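PDB 6FAK: afamin from Homo sapiens, which carries hydrophobic molecules in body fluids, binding vitamin E and keeping lipidated Wnt proteins soluble and active. Local coordinates for residues 66-71 with 250-255; 12-17 with 255-260; 24-29 with 44-49; 30-35 with 144-149. All blocks are in the same frame, centred on the assembly; numbering follows the deposited sequence.

Interaction 1 (66-71 with 250-255)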
loop_
_atom_site.group_PDB
_atom_site.type_symbol
_atom_site.label_atom_id
_atom_site.label_comp_id
_atom_site.label_asym_id
_atom_site.label_seq_id
_atom_site.Cartn_x
_atom_site.Cartn_y
_atom_site.Cartn_z
ATOM N N SER A 66 -24.537 18.732 12.189
ATOM C CA SER A 66 -23.217 18.778 12.847
ATOM C C SER A 66 -22.711 17.386 13.309
ATOM O O SER A 66 -21.660 17.305 13.961
ATOM C CB SER A 66 -23.243 19.785 14.020
ATOM O OG SER A 66 -22.212 20.769 13.898
ATOM N N LYS A 67 -23.422 16.308 12.945
ATOM C CA LYS A 67 -22.981 14.920 13.220
ATOM C C LYS A 67 -21.704 14.563 12.444
ATOM O O LYS A 67 -21.365 15.220 11.464
ATOM C CB LYS A 67 -24.081 13.899 12.882
ATOM C CG LYS A 67 -25.205 13.794 13.909
ATOM C CD LYS A 67 -26.311 12.858 13.423
ATOM C CE LYS A 67 -27.059 12.140 14.540
ATOM N NZ LYS A 67 -27.274 12.937 15.775
ATOM N N LEU A 68 -20.999 13.527 12.899
ATOM C CA LEU A 68 -19.863 12.986 12.155
ATOM C C LEU A 68 -20.380 12.514 10.766
ATOM O O LEU A 68 -21.516 11.998 10.661
ATOM C CB LEU A 68 -19.217 11.853 12.938
ATOM C CG LEU A 68 -17.838 11.329 12.511
ATOM C CD1 LEU A 68 -16.682 12.301 12.787
ATOM C CD2 LEU A 68 -17.586 10.009 13.229
ATOM N N PRO A 69 -19.599 12.768 9.686
ATOM C CA PRO A 69 -20.125 12.458 8.333
ATOM C C PRO A 69 -20.439 10.985 8.147
ATOM O O PRO A 69 -21.452 10.627 7.597
ATOM C CB PRO A 69 -18.988 12.890 7.392
ATOM C CG PRO A 69 -18.120 13.801 8.211
ATOM C CD PRO A 69 -18.223 13.299 9.625
ATOM N N ASN A 70 -19.553 10.155 8.647
ATOM C CA ASN A 70 -19.718 8.720 8.592
ATOM C C ASN A 70 -20.970 8.239 9.314
ATOM O O ASN A 70 -21.643 7.338 8.829
ATOM C CB ASN A 70 -18.506 7.998 9.212
ATOM C CG ASN A 70 -17.854 7.087 8.249
ATOM O OD1 ASN A 70 -18.246 7.073 7.059
ATOM N ND2 ASN A 70 -16.841 6.332 8.712
ATOM N N ASN A 71 -21.264 8.843 10.466
ATOM C CA ASN A 71 -22.484 8.494 11.198
ATOM C C ASN A 71 -23.730 8.776 10.366
ATOM O O ASN A 71 -24.668 7.966 10.386
ATOM C CB ASN A 71 -22.545 9.136 12.608
ATOM C CG ASN A 71 -21.626 8.428 13.622
ATOM O OD1 ASN A 71 -21.279 7.243 13.450
ATOM N ND2 ASN A 71 -21.235 9.151 14.698
ATOM N N GLU A 250 -10.108 4.985 8.753
ATOM C CA GLU A 250 -11.449 4.570 9.060
ATOM C C GLU A 250 -12.304 4.304 7.829
ATOM O O GLU A 250 -13.133 3.400 7.827
ATOM C CB GLU A 250 -12.140 5.582 9.990
ATOM C CG GLU A 250 -13.590 5.221 10.223
ATOM C CD GLU A 250 -14.359 6.151 11.107
ATOM O OE1 GLU A 250 -13.755 7.033 11.785
ATOM O OE2 GLU A 250 -15.611 5.918 11.101
ATOM N N GLY A 251 -12.112 5.108 6.792
ATOM C CA GLY A 251 -12.945 5.089 5.636
ATOM C C GLY A 251 -13.971 6.218 5.578
ATOM O O GLY A 251 -14.831 6.181 4.746
ATOM N N ASP A 252 -13.851 7.213 6.453
ATOM C CA ASP A 252 -14.768 8.315 6.494
ATOM C C ASP A 252 -14.365 9.287 5.348
ATOM O O ASP A 252 -13.489 10.151 5.522
ATOM C CB ASP A 252 -14.711 8.965 7.878
ATOM C CG ASP A 252 -15.720 10.106 8.031
ATOM O OD1 ASP A 252 -16.185 10.709 7.027
ATOM O OD2 ASP A 252 -16.018 10.380 9.190
ATOM N N VAL A 253 -15.010 9.144 4.204
ATOM C CA VAL A 253 -14.580 9.855 2.971
ATOM C C VAL A 253 -14.646 11.383 3.086
ATOM O O VAL A 253 -13.706 12.071 2.699
ATOM C CB VAL A 253 -15.310 9.356 1.711
ATOM C CG1 VAL A 253 -15.019 7.884 1.477
ATOM C CG2 VAL A 253 -16.820 9.596 1.801
ATOM N N VAL A 254 -15.735 11.893 3.662
ATOM C CA VAL A 254 -15.890 13.340 3.914
ATOM C C VAL A 254 -14.819 13.913 4.861
ATOM O O VAL A 254 -14.160 14.899 4.539
ATOM C CB VAL A 254 -17.324 13.675 4.432
ATOM C CG1 VAL A 254 -17.448 15.145 4.783
ATOM C CG2 VAL A 254 -18.349 13.301 3.375
ATOM N N GLN A 255 -14.640 13.280 6.011
ATOM C CA GLN A 255 -13.621 13.716 6.955
ATOM C C GLN A 255 -12.208 13.630 6.361
ATOM O O GLN A 255 -11.337 14.464 6.645
ATOM C CB GLN A 255 -13.678 12.882 8.239
ATOM C CG GLN A 255 -12.943 13.515 9.412
ATOM C CD GLN A 255 -13.543 14.884 9.785
ATOM O OE1 GLN A 255 -14.743 15.121 9.630
ATOM N NE2 GLN A 255 -12.696 15.791 10.181
HETATM O O HOH W 1 -17.547 7.492 4.522
#
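With CG of Asp252 anti to its own nitrogen (chi1 -177°) and Glu250 extended from chi1 (175°) on, the two acids reach Asn70 at different points, one across the face of its amide and one at its end. The carboxylate of Asp252 stacks on the amide of Asn70, the planes 17° apart and the two side chains sliding past each other; Asp252 OD2 comes to 3.4 Å from Asn70 CB. At the end of the amide, Asn70 ND2 donates to Glu250 OE2 over 2.7 Å, in the amide's own plane but from above that of the carboxylate. Asp252 OD1 caps the following helix by accepting from Gln255 N (3.2 Å), and a water joins Asn70 OD1 to Val253 N. Pro69 closes the other end: its CB sits tightly on Val254 CB at 3.5 Å, while Gln255 OE1 approaches the ring at CG and CD. Gly251, at positive phi, is the C' residue of the Schellman motif ending helix 231-250. The contact sets the start of helix 69-78, in the first albumin domain, against the turn between helices 231-250 and 253-268 of the second, with Arg101 of helix 97-106 salt-bridged to Glu250 and Tyr33 OH of helix 22-33 hydrogen-bonded to Asn70 ND2.

Interaction 2 (12-17 with 255-260)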
loop_
_atom_site.group_PDB
_atom_site.type_symbol
_atom_site.label_atom_id
_atom_site.label_comp_id
_atom_site.label_asym_id
_atom_site.label_seq_id
_atom_site.Cartn_x
_atom_site.Cartn_y
_atom_site.Cartn_z
ATOM N N ASN A 12 -16.629 27.235 2.910
ATOM C CA ASN A 12 -15.311 27.418 2.220
ATOM C C ASN A 12 -15.161 26.563 0.926
ATOM O O ASN A 12 -16.111 25.890 0.496
ATOM C CB ASN A 12 -14.142 27.243 3.222
ATOM C CG ASN A 12 -14.124 25.884 3.932
ATOM O OD1 ASN A 12 -14.828 24.941 3.566
ATOM N ND2 ASN A 12 -13.289 25.790 4.962
ATOM N N SER A 13 -13.989 26.655 0.287
ATOM C CA SER A 13 -13.674 25.925 -0.946
ATOM C C SER A 13 -13.800 24.400 -0.794
ATOM O O SER A 13 -14.300 23.713 -1.692
ATOM C CB SER A 13 -12.234 26.248 -1.402
ATOM O OG SER A 13 -11.910 27.611 -1.192
ATOM N N THR A 14 -13.321 23.886 0.334
ATOM C CA THR A 14 -13.437 22.456 0.659
ATOM C C THR A 14 -14.900 22.010 0.753
ATOM O O THR A 14 -15.256 20.999 0.167
ATOM C CB THR A 14 -12.691 22.107 1.974
ATOM O OG1 THR A 14 -11.317 22.505 1.865
ATOM C CG2 THR A 14 -12.753 20.574 2.277
ATOM N N GLN A 15 -15.725 22.757 1.494
ATOM C CA GLN A 15 -17.169 22.483 1.605
ATOM C C GLN A 15 -17.856 22.571 0.248
ATOM O O GLN A 15 -18.778 21.800 -0.047
ATOM C CB GLN A 15 -17.840 23.459 2.587
ATOM C CG GLN A 15 -19.304 23.174 2.932
ATOM C CD GLN A 15 -19.541 21.789 3.525
ATOM O OE1 GLN A 15 -18.649 21.226 4.158
ATOM N NE2 GLN A 15 -20.745 21.220 3.300
ATOM N N LYS A 16 -17.386 23.487 -0.591
ATOM C CA LYS A 16 -17.914 23.590 -1.937
ATOM C C LYS A 16 -17.512 22.394 -2.747
ATOM O O LYS A 16 -18.344 21.831 -3.417
ATOM C CB LYS A 16 -17.488 24.885 -2.652
ATOM C CG LYS A 16 -18.585 25.939 -2.701
ATOM C CD LYS A 16 -18.929 26.526 -1.328
ATOM C CE LYS A 16 -20.179 25.927 -0.691
ATOM N NZ LYS A 16 -21.411 26.121 -1.515
ATOM N N PHE A 17 -16.230 22.034 -2.725
ATOM C CA PHE A 17 -15.775 20.827 -3.420
ATOM C C PHE A 17 -16.622 19.586 -3.025
ATOM O O PHE A 17 -17.035 18.814 -3.894
ATOM C CB PHE A 17 -14.294 20.571 -3.165
ATOM C CG PHE A 17 -13.767 19.330 -3.842
ATOM C CD1 PHE A 17 -13.263 19.393 -5.134
ATOM C CD2 PHE A 17 -13.793 18.095 -3.197
ATOM C CE1 PHE A 17 -12.787 18.253 -5.768
ATOM C CE2 PHE A 17 -13.319 16.952 -3.833
ATOM C CZ PHE A 17 -12.819 17.031 -5.121
ATOM N N GLN A 255 -14.640 13.280 6.011
ATOM C CA GLN A 255 -13.621 13.716 6.955
ATOM C C GLN A 255 -12.208 13.630 6.361
ATOM O O GLN A 255 -11.337 14.464 6.645
ATOM C CB GLN A 255 -13.678 12.882 8.239
ATOM C CG GLN A 255 -12.943 13.515 9.412
ATOM C CD GLN A 255 -13.543 14.884 9.785
ATOM O OE1 GLN A 255 -14.743 15.121 9.630
ATOM N NE2 GLN A 255 -12.696 15.791 10.181
ATOM N N CYS A 256 -11.974 12.587 5.583
ATOM C CA CYS A 256 -10.707 12.407 4.900
ATOM C C CYS A 256 -10.394 13.591 3.989
ATOM O O CYS A 256 -9.283 14.147 4.049
ATOM C CB CYS A 256 -10.704 11.076 4.126
ATOM S SG CYS A 256 -9.171 10.588 3.304
ATOM N N ILE A 257 -11.362 13.947 3.140
ATOM C CA ILE A 257 -11.214 15.087 2.218
ATOM C C ILE A 257 -10.954 16.378 3.000
ATOM O O ILE A 257 -9.992 17.069 2.696
ATOM C CB ILE A 257 -12.415 15.214 1.210
ATOM C CG1 ILE A 257 -12.370 14.093 0.187
ATOM C CG2 ILE A 257 -12.376 16.536 0.462
ATOM C CD1 ILE A 257 -13.695 13.777 -0.477
ATOM N N ARG A 258 -11.777 16.642 4.013
ATOM C CA ARG A 258 -11.610 17.809 4.907
ATOM C C ARG A 258 -10.264 17.861 5.591
ATOM O O ARG A 258 -9.647 18.906 5.626
ATOM C CB ARG A 258 -12.675 17.836 6.025
ATOM C CG ARG A 258 -14.062 18.230 5.530
ATOM C CD ARG A 258 -15.085 18.360 6.658
ATOM N NE ARG A 258 -16.423 18.635 6.118
ATOM C CZ ARG A 258 -17.599 18.344 6.690
ATOM N NH1 ARG A 258 -17.659 17.730 7.871
ATOM N NH2 ARG A 258 -18.718 18.653 6.070
ATOM N N ASP A 259 -9.836 16.763 6.194
ATOM C CA ASP A 259 -8.529 16.733 6.868
ATOM C C ASP A 259 -7.368 16.817 5.890
ATOM O O ASP A 259 -6.351 17.405 6.237
ATOM C CB ASP A 259 -8.349 15.510 7.795
ATOM C CG ASP A 259 -9.310 15.506 8.958
ATOM O OD1 ASP A 259 -9.905 16.554 9.201
ATOM O OD2 ASP A 259 -9.478 14.460 9.636
ATOM N N THR A 260 -7.476 16.206 4.703
ATOM C CA THR A 260 -6.440 16.337 3.690
ATOM C C THR A 260 -6.307 17.830 3.270
ATOM O O THR A 260 -5.213 18.372 3.247
ATOM C CB THR A 260 -6.749 15.451 2.470
ATOM O OG1 THR A 260 -6.754 14.067 2.865
ATOM C CG2 THR A 260 -5.712 15.640 1.336
HETATM O O HOH W 2 -16.052 20.707 4.375
#
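Thr14 and Arg258 mark the closest backbone approach, CA to CA 6.6 Å, between two short helical segments that run nearly antiparallel at 151° with their axes 10.2 Å apart. This is helix-helix packing between albumin domains: the first modelled helix, 13-20, lies against helix 253-268 of domain two, which belongs to the region forming the pocket for hydrophobic ligands. Thr14 turns its methyl to the partner helix, CG2 resting 4.0 Å from Arg258 CA and also near Ile257 CG2, while its hydroxyl is hydrogen-bonded to Ser261. One turn on, the Phe17 ring approaches the same Ile257 methyl obliquely, CD2 to CG2 at 4.2 Å. Ile286 and Pro287 add to the apolar surroundings of Phe17, and Ala154 touches Ile257.

The outer side of the contact is polar. Arg258, extended from CG to NE, lies beside Gln15 and points the same way; the bend of Gln15 at chi2 (58°) brings its amide alongside the guanidinium, with OE1 on the near side. Arg258 NH2 donates to Gln15 OE1 at 3.2 Å, in the carbonyl plane and on a lone pair, although the oxygen stands 26° out of the guanidinium plane. A water accepts from Arg258 NE at 2.7 Å. A leucine in place of Arg258 would probably leave Gln15 OE1 without its cross-helix donor and the water without the NE that donates to it. Gln15 itself is tied at its backbone by the Asx motif of Asn12, whose OD1 accepts from Gln15 N. The same water donates to Gln15 OE1, 2.7 Å away.

Interaction 3 (24-29 with 44-49)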
loop_
_atom_site.group_PDB
_atom_site.type_symbol
_atom_site.label_atom_id
_atom_site.label_comp_id
_atom_site.label_asym_id
_atom_site.label_seq_id
_atom_site.Cartn_x
_atom_site.Cartn_y
_atom_site.Cartn_z
ATOM N N TYR A 24 -20.130 11.476 -6.355
ATOM C CA TYR A 24 -18.899 10.703 -6.443
ATOM C C TYR A 24 -18.390 10.189 -5.073
ATOM O O TYR A 24 -17.961 9.047 -4.931
ATOM C CB TYR A 24 -17.805 11.525 -7.143
ATOM C CG TYR A 24 -18.225 12.057 -8.503
ATOM C CD1 TYR A 24 -18.518 11.187 -9.558
ATOM C CD2 TYR A 24 -18.362 13.439 -8.729
ATOM C CE1 TYR A 24 -18.929 11.680 -10.801
ATOM C CE2 TYR A 24 -18.749 13.934 -9.970
ATOM C CZ TYR A 24 -19.024 13.052 -11.005
ATOM O OH TYR A 24 -19.418 13.542 -12.234
ATOM N N ILE A 25 -18.409 11.083 -4.106
ATOM C CA ILE A 25 -18.050 10.823 -2.715
ATOM C C ILE A 25 -18.902 9.711 -2.106
ATOM O O ILE A 25 -18.375 8.815 -1.408
ATOM C CB ILE A 25 -18.182 12.136 -1.906
ATOM C CG1 ILE A 25 -17.054 13.103 -2.307
ATOM C CG2 ILE A 25 -18.191 11.911 -0.417
ATOM C CD1 ILE A 25 -17.275 14.492 -1.735
ATOM N N THR A 26 -20.203 9.776 -2.335
ATOM C CA THR A 26 -21.112 8.800 -1.773
ATOM C C THR A 26 -20.876 7.367 -2.336
ATOM O O THR A 26 -20.933 6.371 -1.600
ATOM C CB THR A 26 -22.582 9.233 -2.023
ATOM O OG1 THR A 26 -22.818 10.484 -1.360
ATOM C CG2 THR A 26 -23.534 8.228 -1.444
ATOM N N ILE A 27 -20.674 7.303 -3.646
ATOM C CA ILE A 27 -20.358 6.056 -4.360
ATOM C C ILE A 27 -19.090 5.442 -3.793
ATOM O O ILE A 27 -19.061 4.237 -3.477
ATOM C CB ILE A 27 -20.238 6.311 -5.880
ATOM C CG1 ILE A 27 -21.628 6.528 -6.446
ATOM C CG2 ILE A 27 -19.572 5.136 -6.600
ATOM C CD1 ILE A 27 -21.634 6.989 -7.908
ATOM N N ILE A 28 -18.047 6.277 -3.634
ATOM C CA ILE A 28 -16.775 5.772 -3.113
ATOM C C ILE A 28 -17.019 5.161 -1.707
ATOM O O ILE A 28 -16.663 4.016 -1.471
ATOM C CB ILE A 28 -15.706 6.853 -2.974
ATOM C CG1 ILE A 28 -15.240 7.342 -4.364
ATOM C CG2 ILE A 28 -14.497 6.325 -2.207
ATOM C CD1 ILE A 28 -14.246 8.477 -4.353
ATOM N N ALA A 29 -17.660 5.916 -0.821
ATOM C CA ALA A 29 -17.884 5.422 0.567
ATOM C C ALA A 29 -18.687 4.087 0.594
ATOM O O ALA A 29 -18.333 3.145 1.282
ATOM C CB ALA A 29 -18.617 6.476 1.377
ATOM N N LYS A 44 -29.591 4.840 -5.111
ATOM C CA LYS A 44 -30.516 5.129 -4.038
ATOM C C LYS A 44 -29.856 5.856 -2.869
ATOM O O LYS A 44 -30.451 6.788 -2.319
ATOM C CB LYS A 44 -31.170 3.846 -3.551
ATOM C CG LYS A 44 -32.021 3.149 -4.610
ATOM C CD LYS A 44 -32.993 2.137 -4.001
ATOM C CE LYS A 44 -32.302 0.844 -3.607
ATOM N NZ LYS A 44 -32.061 -0.046 -4.782
ATOM N N LEU A 45 -28.631 5.457 -2.480
ATOM C CA LEU A 45 -27.892 6.233 -1.458
ATOM C C LEU A 45 -27.549 7.654 -1.955
ATOM O O LEU A 45 -27.632 8.626 -1.182
ATOM C CB LEU A 45 -26.640 5.525 -0.965
ATOM C CG LEU A 45 -25.862 6.187 0.209
ATOM C CD1 LEU A 45 -26.679 6.323 1.484
ATOM C CD2 LEU A 45 -24.605 5.394 0.525
ATOM N N VAL A 46 -27.135 7.772 -3.214
ATOM C CA VAL A 46 -26.835 9.103 -3.784
ATOM C C VAL A 46 -28.009 10.065 -3.515
ATOM O O VAL A 46 -27.803 11.152 -2.952
ATOM C CB VAL A 46 -26.439 9.023 -5.273
ATOM C CG1 VAL A 46 -26.361 10.405 -5.908
ATOM C CG2 VAL A 46 -25.066 8.358 -5.405
ATOM N N LYS A 47 -29.230 9.627 -3.830
ATOM C CA LYS A 47 -30.435 10.473 -3.650
ATOM C C LYS A 47 -30.594 10.880 -2.180
ATOM O O LYS A 47 -30.810 12.055 -1.889
ATOM C CB LYS A 47 -31.714 9.785 -4.143
ATOM C CG LYS A 47 -31.748 9.322 -5.598
ATOM C CD LYS A 47 -31.586 10.445 -6.618
ATOM C CE LYS A 47 -30.145 10.635 -7.108
ATOM N NZ LYS A 47 -29.525 9.403 -7.685
ATOM N N ASP A 48 -30.414 9.929 -1.259
ATOM C CA ASP A 48 -30.449 10.234 0.186
ATOM C C ASP A 48 -29.436 11.267 0.665
ATOM O O ASP A 48 -29.773 12.107 1.499
ATOM C CB ASP A 48 -30.268 8.973 1.030
ATOM C CG ASP A 48 -31.432 8.013 0.916
ATOM O OD1 ASP A 48 -32.453 8.374 0.297
ATOM O OD2 ASP A 48 -31.327 6.899 1.483
ATOM N N MET A 49 -28.202 11.198 0.178
ATOM C CA MET A 49 -27.168 12.158 0.598
ATOM C C MET A 49 -27.303 13.550 -0.067
ATOM O O MET A 49 -27.026 14.571 0.577
ATOM C CB MET A 49 -25.768 11.576 0.350
ATOM C CG MET A 49 -25.487 10.322 1.143
ATOM S SD MET A 49 -25.464 10.565 2.935
ATOM C CE MET A 49 -24.171 11.786 3.086
#
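Thr26 pushes its methyl group into the side of Leu45, CG2 lying 3.5 Å from Leu45 CG and 3.6 Å from Leu45 CD2. The methyl stands anti to the backbone nitrogen (chi1 -62°, measured to OG1), which carries it out toward helix 39-58 and leaves the hydroxyl beside its own helix. There OG1 is hydrogen-bonded to the carbonyl oxygen of Ile22, one turn back, so this buried polar atom is satisfied within helix 22-33. Thr26 OG1 also touches the base of Met49, 3.6 Å from Met49 CB, where the methionine begins a chain bent at both chi2 and chi3. Thr26 is thus bordered by Leu45 and Met49, and its methyl also approaches Val46. The backbones come nearest here, Thr26 CA lying 6.1 Å from Val46 CA. Alongside, Ile27 CG1 meets Val46 CG2 at 4.0 Å, a looser touch between branched side chains. A glycine in place of Thr26 would probably open a gap beside Leu45 and Met49 and cost the hydroxyl bond to Ile22.

No hydrogen bond joins the two segments, whose axes pass 9.2 Å apart at an angle of 129°. Leu45 continues the apolar layer onto Leu73 and Ile77 of helix 69-78, and on another flank of helix 22-33, Ile25 meets Val253 and Ile257 of helix 253-268. Such apolar packing between successive helices is characteristic of the all-helical albumin fold, here in the interior of its first domain.

Interaction 4 (30-35 with 144-149); sequences FAQYVQ and EVARRN
The guanidinium of Arg147 has Glu144 OE1 in plane at one part of its edge and the carbonyl oxygen of Gln35 at another. Arg147 NH2 donates to Gln35 O over 2.8 Å, the oxygen lying 27° out of the guanidinium plane, and NE adds a weak bond to the same atom. The Gln35 amide returns the link more squarely: NE2 donates to Arg147 O at 2.9 Å, nearly straight at 166° and in the amide plane, while Gln35 OE1 accepts from Lys109 N. A second amide, that of Gln32, extended beyond CG, gives NE2 to Asn149 O at 2.9 Å and also to Val152 O. Glu144 OE1 also pairs with Arg148 NH1 at 2.7 Å, and its bridge to Arg147 NH1 is weaker. Between these polar ends the backbones come close, Ala31 and Arg147 CA atoms 4.7 Å apart, which small side chains permit: Ala31 CB meets Ala146 CB at 3.9 Å, and Arg147 CA-H points at Ala31 O. The buried contact thus pins the C-terminal end of helix 22-33 to that of helix 134-148 inside the first albumin domain, with Leu157 of helix 154-171 against Gln32 and Ala146, and Phe30 turned to helices 39-58 and 69-78.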
loop_
_atom_site.group_PDB
_atom_site.type_symbol
_atom_site.label_atom_id
_atom_site.label_comp_id
_atom_site.label_asym_id
_atom_site.label_seq_id
_atom_site.Cartn_x
_atom_site.Cartn_y
_atom_site.Cartn_z
ATOM N N PHE A 30 -19.803 4.089 -0.125
ATOM C CA PHE A 30 -20.721 2.974 -0.141
ATOM C C PHE A 30 -20.058 1.741 -0.731
ATOM O O PHE A 30 -20.079 0.685 -0.098
ATOM C CB PHE A 30 -21.989 3.329 -0.905
ATOM C CG PHE A 30 -23.146 2.366 -0.723
ATOM C CD1 PHE A 30 -23.148 1.333 0.187
ATOM C CD2 PHE A 30 -24.276 2.552 -1.479
ATOM C CE1 PHE A 30 -24.253 0.494 0.339
ATOM C CE2 PHE A 30 -25.385 1.697 -1.395
ATOM C CZ PHE A 30 -25.387 0.675 -0.447
ATOM N N ALA A 31 -19.363 1.939 -1.849
ATOM C CA ALA A 31 -18.676 0.843 -2.559
ATOM C C ALA A 31 -17.558 0.244 -1.755
ATOM O O ALA A 31 -17.337 -0.974 -1.810
ATOM C CB ALA A 31 -18.175 1.315 -3.927
ATOM N N GLN A 32 -16.837 1.078 -0.989
ATOM C CA GLN A 32 -15.753 0.552 -0.132
ATOM C C GLN A 32 -16.286 -0.199 1.099
ATOM O O GLN A 32 -15.743 -1.234 1.448
ATOM C CB GLN A 32 -14.798 1.671 0.326
ATOM C CG GLN A 32 -14.048 2.324 -0.817
ATOM C CD GLN A 32 -12.987 3.293 -0.340
ATOM O OE1 GLN A 32 -13.260 4.134 0.539
ATOM N NE2 GLN A 32 -11.788 3.220 -0.961
ATOM N N TYR A 33 -17.296 0.361 1.775
ATOM C CA TYR A 33 -17.887 -0.278 2.921
ATOM C C TYR A 33 -18.670 -1.558 2.606
ATOM O O TYR A 33 -18.658 -2.514 3.390
ATOM C CB TYR A 33 -18.754 0.726 3.697
ATOM C CG TYR A 33 -17.930 1.644 4.613
ATOM C CD1 TYR A 33 -17.059 1.118 5.575
ATOM C CD2 TYR A 33 -18.068 3.005 4.560
ATOM C CE1 TYR A 33 -16.343 1.947 6.429
ATOM C CE2 TYR A 33 -17.344 3.850 5.403
ATOM C CZ TYR A 33 -16.501 3.310 6.325
ATOM O OH TYR A 33 -15.803 4.149 7.168
ATOM N N VAL A 34 -19.370 -1.564 1.476
ATOM C CA VAL A 34 -20.306 -2.652 1.119
ATOM C C VAL A 34 -19.960 -3.035 -0.312
ATOM O O VAL A 34 -20.564 -2.564 -1.306
ATOM C CB VAL A 34 -21.800 -2.242 1.267
ATOM C CG1 VAL A 34 -22.684 -3.474 1.121
ATOM C CG2 VAL A 34 -22.088 -1.591 2.619
ATOM N N GLN A 35 -18.905 -3.815 -0.408
ATOM C CA GLN A 35 -18.283 -4.092 -1.685
ATOM C C GLN A 35 -19.141 -5.014 -2.568
ATOM O O GLN A 35 -18.873 -5.123 -3.751
ATOM C CB GLN A 35 -16.897 -4.731 -1.453
ATOM C CG GLN A 35 -15.884 -3.759 -0.860
ATOM C CD GLN A 35 -14.784 -4.490 -0.208
ATOM O OE1 GLN A 35 -14.917 -4.841 0.944
ATOM N NE2 GLN A 35 -13.712 -4.794 -0.957
ATOM N N GLU A 144 -16.671 0.741 -9.634
ATOM C CA GLU A 144 -15.960 -0.494 -9.906
ATOM C C GLU A 144 -14.555 -0.440 -9.312
ATOM O O GLU A 144 -14.071 -1.451 -8.725
ATOM C CB GLU A 144 -15.933 -0.830 -11.412
ATOM C CG GLU A 144 -17.314 -1.110 -12.076
ATOM C CD GLU A 144 -18.043 -2.374 -11.630
ATOM O OE1 GLU A 144 -17.516 -3.134 -10.794
ATOM O OE2 GLU A 144 -19.184 -2.617 -12.139
ATOM N N VAL A 145 -13.936 0.738 -9.357
ATOM C CA VAL A 145 -12.616 0.930 -8.754
ATOM C C VAL A 145 -12.654 0.872 -7.222
ATOM O O VAL A 145 -11.860 0.164 -6.594
ATOM C CB VAL A 145 -11.935 2.207 -9.296
ATOM C CG1 VAL A 145 -10.580 2.388 -8.642
ATOM C CG2 VAL A 145 -11.691 2.052 -10.803
ATOM N N ALA A 146 -13.605 1.571 -6.604
ATOM C CA ALA A 146 -13.656 1.677 -5.149
ATOM C C ALA A 146 -13.960 0.347 -4.440
ATOM O O ALA A 146 -13.330 0.014 -3.455
ATOM C CB ALA A 146 -14.663 2.717 -4.738
ATOM N N ARG A 147 -14.880 -0.444 -4.987
ATOM C CA ARG A 147 -15.186 -1.754 -4.392
ATOM C C ARG A 147 -14.017 -2.709 -4.475
ATOM O O ARG A 147 -13.882 -3.576 -3.606
ATOM C CB ARG A 147 -16.477 -2.375 -4.990
ATOM C CG ARG A 147 -16.407 -2.712 -6.481
ATOM C CD ARG A 147 -17.803 -2.715 -7.136
ATOM N NE ARG A 147 -18.686 -3.685 -6.476
ATOM C CZ ARG A 147 -19.212 -4.768 -7.025
ATOM N NH1 ARG A 147 -19.001 -5.040 -8.314
ATOM N NH2 ARG A 147 -19.947 -5.589 -6.285
ATOM N N ARG A 148 -13.144 -2.505 -5.466
ATOM C CA ARG A 148 -11.928 -3.323 -5.602
ATOM C C ARG A 148 -10.718 -2.755 -4.862
ATOM O O ARG A 148 -9.710 -3.434 -4.773
ATOM C CB ARG A 148 -11.574 -3.533 -7.070
ATOM C CG ARG A 148 -12.514 -4.518 -7.793
ATOM C CD ARG A 148 -12.362 -4.448 -9.327
ATOM N NE ARG A 148 -13.279 -5.402 -9.976
ATOM C CZ ARG A 148 -14.557 -5.185 -10.211
ATOM N NH1 ARG A 148 -15.101 -3.987 -9.961
ATOM N NH2 ARG A 148 -15.321 -6.169 -10.694
ATOM N N ASN A 149 -10.840 -1.550 -4.320
ATOM C CA ASN A 149 -9.744 -0.840 -3.632
ATOM C C ASN A 149 -10.333 -0.209 -2.360
ATOM O O ASN A 149 -10.408 1.021 -2.241
ATOM C CB ASN A 149 -9.110 0.219 -4.577
ATOM C CG ASN A 149 -8.427 -0.401 -5.751
ATOM O OD1 ASN A 149 -7.290 -0.795 -5.632
ATOM N ND2 ASN A 149 -9.149 -0.559 -6.896
HETATM O O HOH W 3 -20.172 -2.322 -4.180
#

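In the fold
Helix 22-33 ties the set together: interactions 3 and 4 both use it, and Leu45 packs on Phe30 between them. Both are buried within the first albumin domain, yet one packs side chains with no hydrogen bond across the helices whereas the other, at helix ends, relies on amides and an arginine gripping carbonyl oxygens. Interactions 1 and 2 instead join the first domain to helix 253-268 of the second and share Gln255; the former is partly buried, the latter a surface contact with a water-bridged polar rim. The interfaces merge inward, where Val253 packs on Ile25 and Ala29, and Tyr33 reaches Asn70 and Glu250 O.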